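Local atomic coordinates of ABC transporter periplasmic peptide-binding protein (Pseudoalteromonas, PDB entry 4QFP), a protein that probably binds dipeptides in the periplasm and delivers them to an ABC transporter for uptake, as in related family 5 solute-binding proteins. Residues 226-231 / 238-243. Numbering follows the deposited sequence.
Sequences FYKNAD and ALEQLV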
loop_
_atom_site.group_PDB
_atom_site.type_symbol
_atom_site.label_atom_id
_atom_site.label_comp_id
_atom_site.label_asym_id
_atom_site.label_seq_id
_atom_site.Cartn_x
_atom_site.Cartn_y
_atom_site.Cartn_z
ATOM N N PHE A 226 21.196 -2.568 5.929
ATOM C CA PHE A 226 21.325 -1.113 6.031
ATOM C C PHE A 226 22.220 -0.822 7.229
ATOM O O PHE A 226 22.297 -1.642 8.154
ATOM C CB PHE A 226 19.968 -0.473 6.336
ATOM C CG PHE A 226 18.945 -0.610 5.247
ATOM C CD1 PHE A 226 19.303 -0.928 3.957
ATOM C CD2 PHE A 226 17.605 -0.390 5.523
ATOM C CE1 PHE A 226 18.335 -1.028 2.958
ATOM C CE2 PHE A 226 16.632 -0.498 4.523
ATOM C CZ PHE A 226 17.002 -0.815 3.249
ATOM N N TYR A 227 22.880 0.338 7.239
ATOM C CA TYR A 227 23.543 0.797 8.458
ATOM C C TYR A 227 23.125 2.228 8.819
ATOM O O TYR A 227 22.529 2.925 8.001
ATOM C CB TYR A 227 25.068 0.630 8.380
ATOM C CG TYR A 227 25.766 1.479 7.349
ATOM C CD1 TYR A 227 25.796 1.100 6.016
ATOM C CD2 TYR A 227 26.434 2.646 7.718
ATOM C CE1 TYR A 227 26.455 1.868 5.065
ATOM C CE2 TYR A 227 27.097 3.430 6.773
ATOM C CZ TYR A 227 27.101 3.036 5.447
ATOM O OH TYR A 227 27.757 3.801 4.499
ATOM N N LYS A 228 23.403 2.655 10.046
ATOM C CA LYS A 228 22.942 3.970 10.477
ATOM C C LYS A 228 23.547 5.087 9.646
ATOM O O LYS A 228 24.692 5.013 9.200
ATOM C CB LYS A 228 23.233 4.213 11.959
ATOM C CG LYS A 228 24.698 4.405 12.282
ATOM C CD LYS A 228 24.884 4.956 13.689
ATOM C CE LYS A 228 24.216 6.312 13.843
ATOM N NZ LYS A 228 24.371 6.856 15.225
ATOM N N ASN A 229 22.757 6.133 9.454
ATOM C CA ASN A 229 23.205 7.335 8.775
ATOM C C ASN A 229 23.708 8.277 9.857
ATOM O O ASN A 229 22.921 8.820 10.634
ATOM C CB ASN A 229 22.035 7.953 8.008
ATOM C CG ASN A 229 22.386 9.275 7.342
ATOM O OD1 ASN A 229 23.553 9.643 7.234
ATOM N ND2 ASN A 229 21.361 9.990 6.875
ATOM N N ALA A 230 25.023 8.447 9.921
ATOM C CA ALA A 230 25.640 9.211 10.997
ATOM C C ALA A 230 25.332 10.695 10.876
ATOM O O ALA A 230 25.532 11.455 11.822
ATOM C CB ALA A 230 27.151 8.977 11.010
ATOM N N ASP A 231 24.837 11.103 9.712
ATOM C CA ASP A 231 24.547 12.515 9.457
ATOM C C ASP A 231 23.054 12.794 9.328
ATOM O O ASP A 231 22.649 13.792 8.722
ATOM C CB ASP A 231 25.261 12.983 8.188
ATOM C CG ASP A 231 26.768 12.950 8.321
ATOM O OD1 ASP A 231 27.277 13.266 9.420
ATOM O OD2 ASP A 231 27.445 12.598 7.331
ATOM N N ALA A 238 19.763 5.468 16.550
ATOM C CA ALA A 238 20.170 4.555 17.609
ATOM C C ALA A 238 20.870 3.316 17.060
ATOM O O ALA A 238 22.002 3.020 17.433
ATOM C CB ALA A 238 18.969 4.162 18.466
ATOM N N LEU A 239 20.197 2.595 16.170
ATOM C CA LEU A 239 20.727 1.340 15.662
ATOM C C LEU A 239 21.869 1.556 14.690
ATOM O O LEU A 239 21.816 2.447 13.844
ATOM C CB LEU A 239 19.626 0.527 14.990
ATOM C CG LEU A 239 18.530 0.009 15.915
ATOM C CD1 LEU A 239 17.353 -0.494 15.088
ATOM C CD2 LEU A 239 19.083 -1.080 16.825
ATOM N N GLU A 240 22.896 0.722 14.823
ATOM C CA GLU A 240 24.057 0.752 13.947
ATOM C C GLU A 240 23.789 -0.033 12.678
ATOM O O GLU A 240 24.272 0.310 11.599
ATOM C CB GLU A 240 25.259 0.121 14.653
ATOM C CG GLU A 240 25.835 0.952 15.780
ATOM C CD GLU A 240 26.488 2.225 15.276
ATOM O OE1 GLU A 240 26.831 2.293 14.070
ATOM O OE2 GLU A 240 26.659 3.158 16.092
ATOM N N GLN A 241 23.028 -1.108 12.818
ATOM C CA GLN A 241 22.806 -2.004 11.703
ATOM C C GLN A 241 21.392 -2.567 11.662
ATOM O O GLN A 241 20.861 -3.026 12.673
ATOM C CB GLN A 241 23.817 -3.145 11.735
ATOM C CG GLN A 241 23.608 -4.158 10.624
ATOM C CD GLN A 241 24.858 -4.978 10.344
ATOM O OE1 GLN A 241 24.912 -5.742 9.376
ATOM N NE2 GLN A 241 25.874 -4.817 11.190
ATOM N N LEU A 242 20.796 -2.528 10.475
ATOM C CA LEU A 242 19.485 -3.108 10.234
ATOM C C LEU A 242 19.626 -4.244 9.233
ATOM O O LEU A 242 20.158 -4.041 8.144
ATOM C CB LEU A 242 18.569 -2.038 9.649
ATOM C CG LEU A 242 17.271 -1.686 10.351
ATOM C CD1 LEU A 242 16.534 -0.619 9.538
ATOM C CD2 LEU A 242 16.414 -2.937 10.526
ATOM N N VAL A 243 19.171 -5.445 9.595
ATOM C CA VAL A 243 19.163 -6.554 8.648
ATOM C C VAL A 243 17.758 -7.093 8.440
ATOM O O VAL A 243 17.074 -7.452 9.404
ATOM C CB VAL A 243 20.053 -7.716 9.096
ATOM C CG1 VAL A 243 19.892 -8.891 8.134
ATOM C CG2 VAL A 243 21.516 -7.279 9.159
HETATM O O HOH W 1 26.345 5.645 16.649
#
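Phe-226 and Leu-242 form a hydrogen-bonded antiparallel pair, with Phe-226 N to Leu-242 O and Leu-242 N to Phe-226 O both at 2.9 Å, and a third bond, Lys-228 N to Glu-240 O, continues the ladder by one step, where Glu-240 already lies outside the strand. Tyr-227 and Gln-241 form the non-hydrogen-bonded pair next to it, and there Tyr-227 CA lies 3.3 Å from Glu-240 O, a CA-H...O contact. On the buried face Phe-226 CB meets Leu-242 CB at 3.9 Å, and Leu-242 CD1 lies at the edge of the phenyl ring, near its plane; apolar residues suit this side because helix 50-60 covers it. Beyond the pairs, the aliphatic part of Lys-228 runs over the Glu-240 carboxylate, CD to OE1 at 3.3 Å. A bend at chi3 (-61°) carries NZ past the carboxylate, 4.4 Å from Glu-240 OE2, where a water bridges the two. Lysine suits this edge: its methylenes lie over the carboxylate while its amine still reaches the water and Val-237 O. On the face away from Phe-226, shared by Tyr-227, the extended Gln-241 chain, long and polar, brings OE1 to a hydrogen bond with Arg-225 NH1. Strands 213-219 and 30-35 flank the pair, placing this hairpin within the large mixed sheet.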